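Local coordinates for Serine/threonine-protein kinase-like protein ACR4 (Arabidopsis thaliana, PDB 7A0J) that controls formative cell divisions in plant root meristems as a membrane receptor kinase acting with the peptide CLE40, this chain being part of its extracellular region, at residues A[38-49]-A[60-71]; A[248-256]-A[266-274]. One frame throughout, in Å; residues are numbered along the deposited sequence.

Interaction 1. Residues A[38-49]-A[60-71]; sequences ILYGTPGHLQFI and GLLMLSHQPYCW. With EDO (1,2-ethanediol), chain G.
Pro43 sets its CD over the face of the Trp71 indole, 3.8 Å from the centroid of the six-membered ring and almost on the ring normal, in a CH-pi contact. Thr42 adds a second, its CA resting over the five-membered ring. The backbone oxygen of Ile38, in helix 36-41, comes to the indole's edge, with Ile38 O 3.2 Å from Trp71 CD1. Phe48 approaches Trp71 from the opposite direction, CZ to CZ3 at 3.6 Å, the two ring planes inclined at 46°. With CG between the backbone N and the carbonyl carbon (chi1 63°), the indole is set where Pro43 and Phe48 both reach it.

Farther along, Leu46 sets its CD1 over a face of the Tyr69 ring, 4.0 Å from the centroid, while Tyr69 OH shares a hydrogen bond with a 1,2-ethanediol probably left from crystallisation. Phe48 CD2 also presses on Gly60 CA at 3.5 Å, where a side chain on Gly60 would collide with the ring.

Behind these side chains, backbone bonds set the register. Met63 N donates to Gln47 O and Ile49 N to Leu61 O, flanking the antiparallel non-hydrogen-bonded pair Phe48 and Leu62. A water further ties Gln47 O to Leu64 N, and Ile49 CG2 packs on Met63 CG at 3.6 Å. Beyond the segments, Phe48 and Trp71 also touch strand 29-33, and Cys70 is tied to Cys59 by a disulfide. This fits the entry into a beta-propeller blade, where antiparallel strands 48-53, 57-62 and 68-72 follow a linker whose Thr42, Pro43 and Leu46 lie over Trp71 and Tyr69.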
loop_
_atom_site.group_PDB
_atom_site.type_symbol
_atom_site.label_atom_id
_atom_site.label_comp_id
_atom_site.label_asym_id
_atom_site.label_seq_id
_atom_site.Cartn_x
_atom_site.Cartn_y
_atom_site.Cartn_z
ATOM N N ILE A 38 -1.864 -12.071 -13.204
ATOM C CA ILE A 38 -0.783 -11.294 -12.529
ATOM C C ILE A 38 0.534 -12.073 -12.651
ATOM O O ILE A 38 1.529 -11.472 -13.093
ATOM C CB ILE A 38 -1.148 -10.975 -11.064
ATOM C CG1 ILE A 38 -2.420 -10.127 -10.976
ATOM C CG2 ILE A 38 0.017 -10.305 -10.348
ATOM C CD1 ILE A 38 -2.913 -9.904 -9.570
ATOM N N LEU A 39 0.534 -13.359 -12.292
ATOM C CA LEU A 39 1.763 -14.196 -12.229
ATOM C C LEU A 39 2.463 -14.180 -13.595
ATOM O O LEU A 39 3.638 -13.778 -13.650
ATOM C CB LEU A 39 1.402 -15.621 -11.801
ATOM C CG LEU A 39 2.589 -16.550 -11.549
ATOM C CD1 LEU A 39 3.457 -16.028 -10.414
ATOM C CD2 LEU A 39 2.120 -17.967 -11.253
ATOM N N TYR A 40 1.761 -14.576 -14.659
ATOM C CA TYR A 40 2.331 -14.723 -16.026
ATOM C C TYR A 40 2.454 -13.352 -16.703
ATOM O O TYR A 40 3.230 -13.246 -17.666
ATOM C CB TYR A 40 1.506 -15.718 -16.844
ATOM C CG TYR A 40 1.610 -17.133 -16.338
ATOM C CD1 TYR A 40 2.733 -17.900 -16.596
ATOM C CD2 TYR A 40 0.601 -17.698 -15.575
ATOM C CE1 TYR A 40 2.847 -19.197 -16.123
ATOM C CE2 TYR A 40 0.698 -18.993 -15.094
ATOM C CZ TYR A 40 1.826 -19.747 -15.368
ATOM O OH TYR A 40 1.927 -21.025 -14.899
ATOM N N GLY A 41 1.730 -12.341 -16.210
ATOM C CA GLY A 41 1.786 -10.958 -16.721
ATOM C C GLY A 41 2.919 -10.145 -16.108
ATOM O O GLY A 41 3.141 -9.012 -16.576
ATOM N N THR A 42 3.618 -10.682 -15.103
ATOM C CA THR A 42 4.704 -9.973 -14.373
ATOM C C THR A 42 5.819 -9.619 -15.354
ATOM O O THR A 42 6.376 -10.503 -15.999
ATOM C CB THR A 42 5.253 -10.799 -13.203
ATOM O OG1 THR A 42 4.172 -11.114 -12.325
ATOM C CG2 THR A 42 6.332 -10.067 -12.435
ATOM N N PRO A 43 6.173 -8.321 -15.504
ATOM C CA PRO A 43 7.311 -7.929 -16.334
ATOM C C PRO A 43 8.624 -8.506 -15.783
ATOM O O PRO A 43 8.884 -8.340 -14.603
ATOM C CB PRO A 43 7.329 -6.394 -16.266
ATOM C CG PRO A 43 5.954 -6.008 -15.759
ATOM C CD PRO A 43 5.504 -7.163 -14.891
ATOM N N GLY A 44 9.405 -9.166 -16.640
ATOM C CA GLY A 44 10.689 -9.798 -16.274
ATOM C C GLY A 44 11.850 -8.816 -16.322
ATOM O O GLY A 44 12.893 -9.116 -15.704
ATOM N N HIS A 45 11.684 -7.688 -17.025
ATOM C CA HIS A 45 12.780 -6.750 -17.391
ATOM C C HIS A 45 12.476 -5.302 -16.970
ATOM O O HIS A 45 13.449 -4.532 -16.850
ATOM C CB HIS A 45 13.072 -6.860 -18.893
ATOM C CG HIS A 45 13.366 -8.252 -19.347
ATOM N ND1 HIS A 45 14.642 -8.781 -19.334
ATOM C CD2 HIS A 45 12.557 -9.227 -19.816
ATOM C CE1 HIS A 45 14.608 -10.020 -19.782
ATOM N NE2 HIS A 45 13.339 -10.319 -20.083
ATOM N N LEU A 46 11.207 -4.925 -16.774
ATOM C CA LEU A 46 10.823 -3.558 -16.318
ATOM C C LEU A 46 11.226 -3.392 -14.849
ATOM O O LEU A 46 10.887 -4.276 -14.040
ATOM C CB LEU A 46 9.317 -3.333 -16.495
ATOM C CG LEU A 46 8.808 -3.221 -17.933
ATOM C CD1 LEU A 46 7.322 -2.896 -17.948
ATOM C CD2 LEU A 46 9.583 -2.174 -18.718
ATOM N N GLN A 47 11.918 -2.297 -14.527
ATOM C CA GLN A 47 12.390 -1.977 -13.155
ATOM C C GLN A 47 11.358 -1.074 -12.470
ATOM O O GLN A 47 10.749 -0.232 -13.161
ATOM C CB GLN A 47 13.777 -1.338 -13.208
ATOM C CG GLN A 47 14.854 -2.298 -13.696
ATOM C CD GLN A 47 16.129 -1.594 -14.082
ATOM O OE1 GLN A 47 17.176 -1.783 -13.466
ATOM N NE2 GLN A 47 16.049 -0.766 -15.111
ATOM N N PHE A 48 11.162 -1.276 -11.164
ATOM C CA PHE A 48 10.177 -0.556 -10.317
ATOM C C PHE A 48 10.869 -0.047 -9.050
ATOM O O PHE A 48 11.824 -0.693 -8.578
ATOM C CB PHE A 48 9.005 -1.472 -9.961
ATOM C CG PHE A 48 8.201 -1.945 -11.145
ATOM C CD1 PHE A 48 8.548 -3.105 -11.822
ATOM C CD2 PHE A 48 7.098 -1.229 -11.583
ATOM C CE1 PHE A 48 7.806 -3.538 -12.910
ATOM C CE2 PHE A 48 6.356 -1.664 -12.671
ATOM C CZ PHE A 48 6.713 -2.816 -13.334
ATOM N N ILE A 49 10.388 1.077 -8.515
ATOM C CA ILE A 49 10.879 1.670 -7.234
ATOM C C ILE A 49 9.838 1.440 -6.131
ATOM O O ILE A 49 10.179 1.658 -4.959
ATOM C CB ILE A 49 11.261 3.156 -7.411
ATOM C CG1 ILE A 49 10.134 4.002 -8.012
ATOM C CG2 ILE A 49 12.538 3.269 -8.229
ATOM C CD1 ILE A 49 10.529 5.437 -8.293
ATOM N N GLY A 60 2.934 -0.920 -10.102
ATOM C CA GLY A 60 4.255 -0.442 -9.662
ATOM C C GLY A 60 4.558 0.925 -10.243
ATOM O O GLY A 60 3.969 1.269 -11.289
ATOM N N LEU A 61 5.420 1.689 -9.572
ATOM C CA LEU A 61 6.003 2.945 -10.108
ATOM C C LEU A 61 7.272 2.578 -10.885
ATOM O O LEU A 61 8.226 2.094 -10.248
ATOM C CB LEU A 61 6.299 3.900 -8.947
ATOM C CG LEU A 61 6.849 5.271 -9.338
ATOM C CD1 LEU A 61 5.952 5.950 -10.363
ATOM C CD2 LEU A 61 7.016 6.152 -8.109
ATOM N N LEU A 62 7.257 2.761 -12.210
ATOM C CA LEU A 62 8.397 2.452 -13.117
ATOM C C LEU A 62 9.593 3.334 -12.742
ATOM O O LEU A 62 9.392 4.544 -12.535
ATOM C CB LEU A 62 7.975 2.682 -14.572
ATOM C CG LEU A 62 7.012 1.650 -15.156
ATOM C CD1 LEU A 62 6.424 2.140 -16.472
ATOM C CD2 LEU A 62 7.705 0.308 -15.349
ATOM N N MET A 63 10.787 2.741 -12.672
ATOM C CA MET A 63 12.033 3.399 -12.195
ATOM C C MET A 63 12.483 4.473 -13.195
ATOM O O MET A 63 12.972 5.521 -12.738
ATOM C CB MET A 63 13.154 2.372 -12.014
ATOM C CG MET A 63 14.387 2.931 -11.334
ATOM S SD MET A 63 15.623 1.653 -11.019
ATOM C CE MET A 63 16.301 1.446 -12.665
ATOM N N LEU A 64 12.328 4.225 -14.500
ATOM C CA LEU A 64 12.860 5.106 -15.577
ATOM C C LEU A 64 11.840 6.197 -15.925
ATOM O O LEU A 64 12.208 7.384 -15.848
ATOM C CB LEU A 64 13.213 4.252 -16.800
ATOM C CG LEU A 64 14.277 3.177 -16.567
ATOM C CD1 LEU A 64 14.541 2.388 -17.840
ATOM C CD2 LEU A 64 15.571 3.787 -16.046
ATOM N N SER A 65 10.611 5.815 -16.286
ATOM C CA SER A 65 9.550 6.733 -16.786
ATOM C C SER A 65 8.813 7.412 -15.621
ATOM O O SER A 65 8.194 8.466 -15.862
ATOM C CB SER A 65 8.589 6.004 -17.682
ATOM O OG SER A 65 7.801 5.086 -16.940
ATOM N N HIS A 66 8.862 6.826 -14.419
ATOM C CA HIS A 66 8.186 7.327 -13.189
ATOM C C HIS A 66 6.668 7.386 -13.412
ATOM O O HIS A 66 6.021 8.296 -12.858
ATOM C CB HIS A 66 8.775 8.682 -12.758
ATOM C CG HIS A 66 10.214 8.616 -12.368
ATOM N ND1 HIS A 66 11.127 9.581 -12.747
ATOM C CD2 HIS A 66 10.900 7.712 -11.638
ATOM C CE1 HIS A 66 12.314 9.275 -12.263
ATOM N NE2 HIS A 66 12.202 8.131 -11.579
ATOM N N GLN A 67 6.124 6.440 -14.186
ATOM C CA GLN A 67 4.669 6.322 -14.470
ATOM C C GLN A 67 4.137 5.062 -13.792
ATOM O O GLN A 67 4.865 4.083 -13.642
ATOM C CB GLN A 67 4.415 6.292 -15.978
ATOM C CG GLN A 67 4.805 7.584 -16.678
ATOM C CD GLN A 67 4.329 7.654 -18.109
ATOM O OE1 GLN A 67 4.200 6.643 -18.797
ATOM N NE2 GLN A 67 4.068 8.867 -18.571
ATOM N N PRO A 68 2.857 5.050 -13.356
ATOM C CA PRO A 68 2.228 3.819 -12.883
ATOM C C PRO A 68 2.133 2.796 -14.025
ATOM O O PRO A 68 1.923 3.194 -15.157
ATOM C CB PRO A 68 0.838 4.241 -12.382
ATOM C CG PRO A 68 0.596 5.620 -12.971
ATOM C CD PRO A 68 1.955 6.208 -13.292
ATOM N N TYR A 69 2.327 1.515 -13.701
ATOM C CA TYR A 69 2.218 0.369 -14.642
ATOM C C TYR A 69 1.590 -0.816 -13.904
ATOM O O TYR A 69 2.220 -1.336 -12.959
ATOM C CB TYR A 69 3.587 -0.002 -15.214
ATOM C CG TYR A 69 3.542 -1.028 -16.318
ATOM C CD1 TYR A 69 3.344 -0.648 -17.636
ATOM C CD2 TYR A 69 3.685 -2.381 -16.050
ATOM C CE1 TYR A 69 3.297 -1.581 -18.660
ATOM C CE2 TYR A 69 3.643 -3.327 -17.062
ATOM C CZ TYR A 69 3.449 -2.926 -18.373
ATOM O OH TYR A 69 3.409 -3.844 -19.381
ATOM N N CYS A 70 0.380 -1.206 -14.316
ATOM C CA CYS A 70 -0.412 -2.303 -13.701
ATOM C C CYS A 70 -0.423 -3.523 -14.628
ATOM O O CYS A 70 -0.388 -3.342 -15.860
ATOM C CB CYS A 70 -1.836 -1.852 -13.401
ATOM S SG CYS A 70 -1.910 -0.349 -12.392
ATOM N N TRP A 71 -0.462 -4.720 -14.041
ATOM C CA TRP A 71 -0.639 -6.003 -14.769
ATOM C C TRP A 71 -1.593 -6.908 -13.982
ATOM O O TRP A 71 -1.749 -6.701 -12.757
ATOM C CB TRP A 71 0.713 -6.665 -15.058
ATOM C CG TRP A 71 1.510 -7.073 -13.858
ATOM C CD1 TRP A 71 1.593 -8.323 -13.322
ATOM C CD2 TRP A 71 2.394 -6.247 -13.080
ATOM N NE1 TRP A 71 2.447 -8.331 -12.254
ATOM C CE2 TRP A 71 2.953 -7.071 -12.079
ATOM C CE3 TRP A 71 2.758 -4.895 -13.120
ATOM C CZ2 TRP A 71 3.850 -6.585 -11.129
ATOM C CZ3 TRP A 71 3.648 -4.417 -12.183
ATOM C CH2 TRP A 71 4.183 -5.251 -11.202
HETATM C C1 EDO G . 5.209 -6.976 -20.440
HETATM O O1 EDO G . 5.806 -5.706 -20.596
HETATM C C2 EDO G . 4.660 -7.200 -19.081
HETATM O O2 EDO G . 3.637 -6.290 -18.723
HETATM O O HOH W 1 11.568 1.180 -15.509
#

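Interaction 2. Residues A[248-256]-A[266-274]; sequences RYDHSAVCW and APTGIGFYD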
loop_
_atom_site.group_PDB
_atom_site.type_symbol
_atom_site.label_atom_id
_atom_site.label_comp_id
_atom_site.label_asym_id
_atom_site.label_seq_id
_atom_site.Cartn_x
_atom_site.Cartn_y
_atom_site.Cartn_z
ATOM N N ARG A 248 8.923 -2.894 17.274
ATOM C CA ARG A 248 10.293 -2.352 17.068
ATOM C C ARG A 248 11.329 -3.195 17.818
ATOM O O ARG A 248 12.444 -3.361 17.282
ATOM C CB ARG A 248 10.377 -0.892 17.520
ATOM C CG ARG A 248 11.712 -0.229 17.207
ATOM C CD ARG A 248 11.630 1.280 17.305
ATOM N NE ARG A 248 11.452 1.721 18.682
ATOM C CZ ARG A 248 11.009 2.920 19.048
ATOM N NH1 ARG A 248 10.679 3.821 18.137
ATOM N NH2 ARG A 248 10.887 3.212 20.332
ATOM N N TYR A 249 10.981 -3.705 19.004
ATOM C CA TYR A 249 11.937 -4.361 19.934
ATOM C C TYR A 249 12.372 -5.725 19.381
ATOM O O TYR A 249 13.595 -5.957 19.306
ATOM C CB TYR A 249 11.347 -4.488 21.342
ATOM C CG TYR A 249 12.396 -4.561 22.422
ATOM C CD1 TYR A 249 13.037 -3.415 22.864
ATOM C CD2 TYR A 249 12.776 -5.773 22.979
ATOM C CE1 TYR A 249 14.013 -3.465 23.846
ATOM C CE2 TYR A 249 13.750 -5.840 23.961
ATOM C CZ TYR A 249 14.371 -4.683 24.397
ATOM O OH TYR A 249 15.334 -4.729 25.363
ATOM N N ASP A 250 11.417 -6.591 19.016
ATOM C CA ASP A 250 11.683 -8.014 18.658
ATOM C C ASP A 250 11.302 -8.309 17.196
ATOM O O ASP A 250 11.423 -9.481 16.795
ATOM C CB ASP A 250 10.978 -8.965 19.632
ATOM C CG ASP A 250 9.461 -8.855 19.657
ATOM O OD1 ASP A 250 8.920 -7.964 18.972
ATOM O OD2 ASP A 250 8.831 -9.663 20.367
ATOM N N HIS A 251 10.869 -7.302 16.427
ATOM C CA HIS A 251 10.481 -7.420 14.992
ATOM C C HIS A 251 9.386 -8.482 14.799
ATOM O O HIS A 251 9.234 -8.968 13.656
ATOM C CB HIS A 251 11.716 -7.707 14.121
ATOM C CG HIS A 251 12.436 -6.481 13.669
ATOM N ND1 HIS A 251 12.425 -6.062 12.351
ATOM C CD2 HIS A 251 13.184 -5.582 14.346
ATOM C CE1 HIS A 251 13.139 -4.961 12.237
ATOM N NE2 HIS A 251 13.616 -4.645 13.447
ATOM N N SER A 252 8.628 -8.806 15.852
ATOM C CA SER A 252 7.550 -9.830 15.822
ATOM C C SER A 252 6.276 -9.209 15.237
ATOM O O SER A 252 5.982 -8.039 15.557
ATOM C CB SER A 252 7.304 -10.419 17.189
ATOM O OG SER A 252 6.701 -9.469 18.054
ATOM N N ALA A 253 5.564 -9.968 14.401
ATOM C CA ALA A 253 4.266 -9.583 13.805
ATOM C C ALA A 253 3.178 -9.650 14.881
ATOM O O ALA A 253 3.177 -10.618 15.665
ATOM C CB ALA A 253 3.936 -10.483 12.639
ATOM N N VAL A 254 2.298 -8.647 14.914
ATOM C CA VAL A 254 1.064 -8.622 15.755
ATOM C C VAL A 254 -0.074 -8.073 14.888
ATOM O O VAL A 254 0.163 -7.083 14.169
ATOM C CB VAL A 254 1.265 -7.800 17.046
ATOM C CG1 VAL A 254 1.763 -6.389 16.767
ATOM C CG2 VAL A 254 0.005 -7.764 17.900
ATOM N N CYS A 255 -1.244 -8.718 14.938
ATOM C CA CYS A 255 -2.464 -8.335 14.179
ATOM C C CYS A 255 -3.632 -8.116 15.146
ATOM O O CYS A 255 -3.626 -8.720 16.234
ATOM C CB CYS A 255 -2.824 -9.394 13.142
ATOM S SG CYS A 255 -1.507 -9.686 11.932
ATOM N N TRP A 256 -4.589 -7.275 14.748
ATOM C CA TRP A 256 -5.785 -6.901 15.548
ATOM C C TRP A 256 -6.897 -6.425 14.607
ATOM O O TRP A 256 -6.575 -6.020 13.474
ATOM C CB TRP A 256 -5.413 -5.826 16.579
ATOM C CG TRP A 256 -5.007 -4.521 15.966
ATOM C CD1 TRP A 256 -5.810 -3.446 15.723
ATOM C CD2 TRP A 256 -3.695 -4.153 15.502
ATOM N NE1 TRP A 256 -5.091 -2.436 15.144
ATOM C CE2 TRP A 256 -3.790 -2.838 14.996
ATOM C CE3 TRP A 256 -2.453 -4.800 15.465
ATOM C CZ2 TRP A 256 -2.692 -2.165 14.463
ATOM C CZ3 TRP A 256 -1.369 -4.132 14.938
ATOM C CH2 TRP A 256 -1.490 -2.833 14.443
ATOM N N ALA A 266 -1.404 -14.282 14.167
ATOM C CA ALA A 266 -0.084 -14.036 13.537
ATOM C C ALA A 266 0.934 -15.050 14.052
ATOM O O ALA A 266 0.826 -15.512 15.188
ATOM C CB ALA A 266 0.370 -12.624 13.822
ATOM N N PRO A 267 1.951 -15.427 13.243
ATOM C CA PRO A 267 3.052 -16.257 13.732
ATOM C C PRO A 267 3.939 -15.442 14.688
ATOM O O PRO A 267 4.279 -14.323 14.352
ATOM C CB PRO A 267 3.791 -16.668 12.451
ATOM C CG PRO A 267 3.500 -15.544 11.479
ATOM C CD PRO A 267 2.100 -15.077 11.822
ATOM N N THR A 268 4.286 -16.023 15.840
ATOM C CA THR A 268 4.842 -15.310 17.024
ATOM C C THR A 268 6.377 -15.341 17.021
ATOM O O THR A 268 6.979 -14.305 17.376
ATOM C CB THR A 268 4.280 -15.907 18.321
ATOM O OG1 THR A 268 4.628 -17.291 18.370
ATOM C CG2 THR A 268 2.778 -15.758 18.432
ATOM N N GLY A 269 6.982 -16.473 16.644
ATOM C CA GLY A 269 8.424 -16.740 16.821
ATOM C C GLY A 269 9.289 -16.170 15.705
ATOM O O GLY A 269 10.520 -16.351 15.782
ATOM N N ILE A 270 8.687 -15.504 14.714
ATOM C CA ILE A 270 9.380 -14.998 13.489
ATOM C C ILE A 270 9.702 -13.511 13.664
ATOM O O ILE A 270 8.897 -12.802 14.297
ATOM C CB ILE A 270 8.522 -15.233 12.229
ATOM C CG1 ILE A 270 8.031 -16.681 12.127
ATOM C CG2 ILE A 270 9.278 -14.805 10.978
ATOM C CD1 ILE A 270 6.999 -16.898 11.048
ATOM N N GLY A 271 10.830 -13.065 13.101
ATOM C CA GLY A 271 11.200 -11.642 12.978
ATOM C C GLY A 271 11.220 -11.200 11.524
ATOM O O GLY A 271 12.217 -11.486 10.834
ATOM N N PHE A 272 10.150 -10.538 11.076
ATOM C CA PHE A 272 10.008 -9.957 9.714
ATOM C C PHE A 272 10.658 -8.571 9.688
ATOM O O PHE A 272 10.701 -7.914 10.748
ATOM C CB PHE A 272 8.533 -9.843 9.321
ATOM C CG PHE A 272 7.768 -11.142 9.310
ATOM C CD1 PHE A 272 7.992 -12.092 8.324
ATOM C CD2 PHE A 272 6.808 -11.408 10.275
ATOM C CE1 PHE A 272 7.277 -13.280 8.307
ATOM C CE2 PHE A 272 6.096 -12.597 10.258
ATOM C CZ PHE A 272 6.331 -13.530 9.274
ATOM N N TYR A 273 11.143 -8.142 8.517
ATOM C CA TYR A 273 11.673 -6.774 8.279
ATOM C C TYR A 273 10.619 -5.922 7.557
ATOM O O TYR A 273 10.818 -4.694 7.489
ATOM C CB TYR A 273 13.020 -6.824 7.545
ATOM C CG TYR A 273 12.971 -7.061 6.056
ATOM C CD1 TYR A 273 12.665 -6.036 5.174
ATOM C CD2 TYR A 273 13.286 -8.300 5.520
ATOM C CE1 TYR A 273 12.635 -6.243 3.804
ATOM C CE2 TYR A 273 13.265 -8.524 4.152
ATOM C CZ TYR A 273 12.938 -7.491 3.290
ATOM O OH TYR A 273 12.914 -7.703 1.940
ATOM N N ASP A 274 9.538 -6.532 7.053
ATOM C CA ASP A 274 8.422 -5.806 6.385
ATOM C C ASP A 274 7.185 -6.708 6.273
ATOM O O ASP A 274 7.345 -7.944 6.304
ATOM C CB ASP A 274 8.852 -5.288 5.009
ATOM C CG ASP A 274 8.105 -4.046 4.551
ATOM O OD1 ASP A 274 7.149 -3.640 5.245
ATOM O OD2 ASP A 274 8.491 -3.490 3.504
HETATM O O HOH W 2 6.326 -12.565 14.019
#
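Phe272 turns its CG anti to its own carbonyl carbon (chi1 -59°), and this places the ring so that its edge meets Ala253 CB, 3.8 Å from CD2. At His251 a chi1 of -87° brings the imidazole to the backbone of residues 271-273, where ND1 donates to Phe272 O at 3.0 Å. The acceptor lies practically in the imidazole plane, and the N-H points at it with an angle of 156°, although the donor is somewhat tilted from the carbonyl plane. A return bond, Phe272 N to His251 O, is weak; Gly271 CA adds a CH···O approach to the same oxygen. Lysine in place of His251 would probably leave Phe272 O without its flat, directed N-H partner and free the 271-273 backbone to shift.

Just before His251, Asp250 OD1 accepts from both the backbone N and the OG of Ser252, met by the two donors from one face of its carboxylate; the backbone bond closes an Asx turn. A water then bridges the segments: it accepts from Ala253 N and donates to Pro267 O and Ile270 O, at 2.6 Å for the last. Farther along strand 253-257, Cys255 SG meets Ala266 CB at 4.0 Å, beside the disulfide to Cys244, and Trp296 of strand 294-297 packs on Ala253, Cys255 and Ala266.

No beta bridge pairs these segments. A single ring nitrogen, one weak backbone bond and a water making three bonds hold the loop to the turn before strand 253-257 and its first residue, so the attachment depends on directed polar groups, with the small methyls of Ala253 and Ala266 filling in between.

How the interactions relate
Interactions 1 and 2 show two ways in which one beta-propeller fastens the chain that passes from blade to blade. Residues 38-49 run from repeat 1 into repeat 2, and residues 266-274 from repeat 6 into repeat 7. The first linker is held by aromatic rings and one antiparallel bridge, the second by a histidine, a water and small methyl groups. The contacts follow in series along the chain; their centres lie about 29 Å apart and their nearest atoms about 10 Å, so neither touches the other. Each includes one cysteine of a blade disulfide, Cys70 in interaction 1 and Cys255 in interaction 2. The kinase domain lies outside this extracellular chain, so neither contact borders the catalytic site.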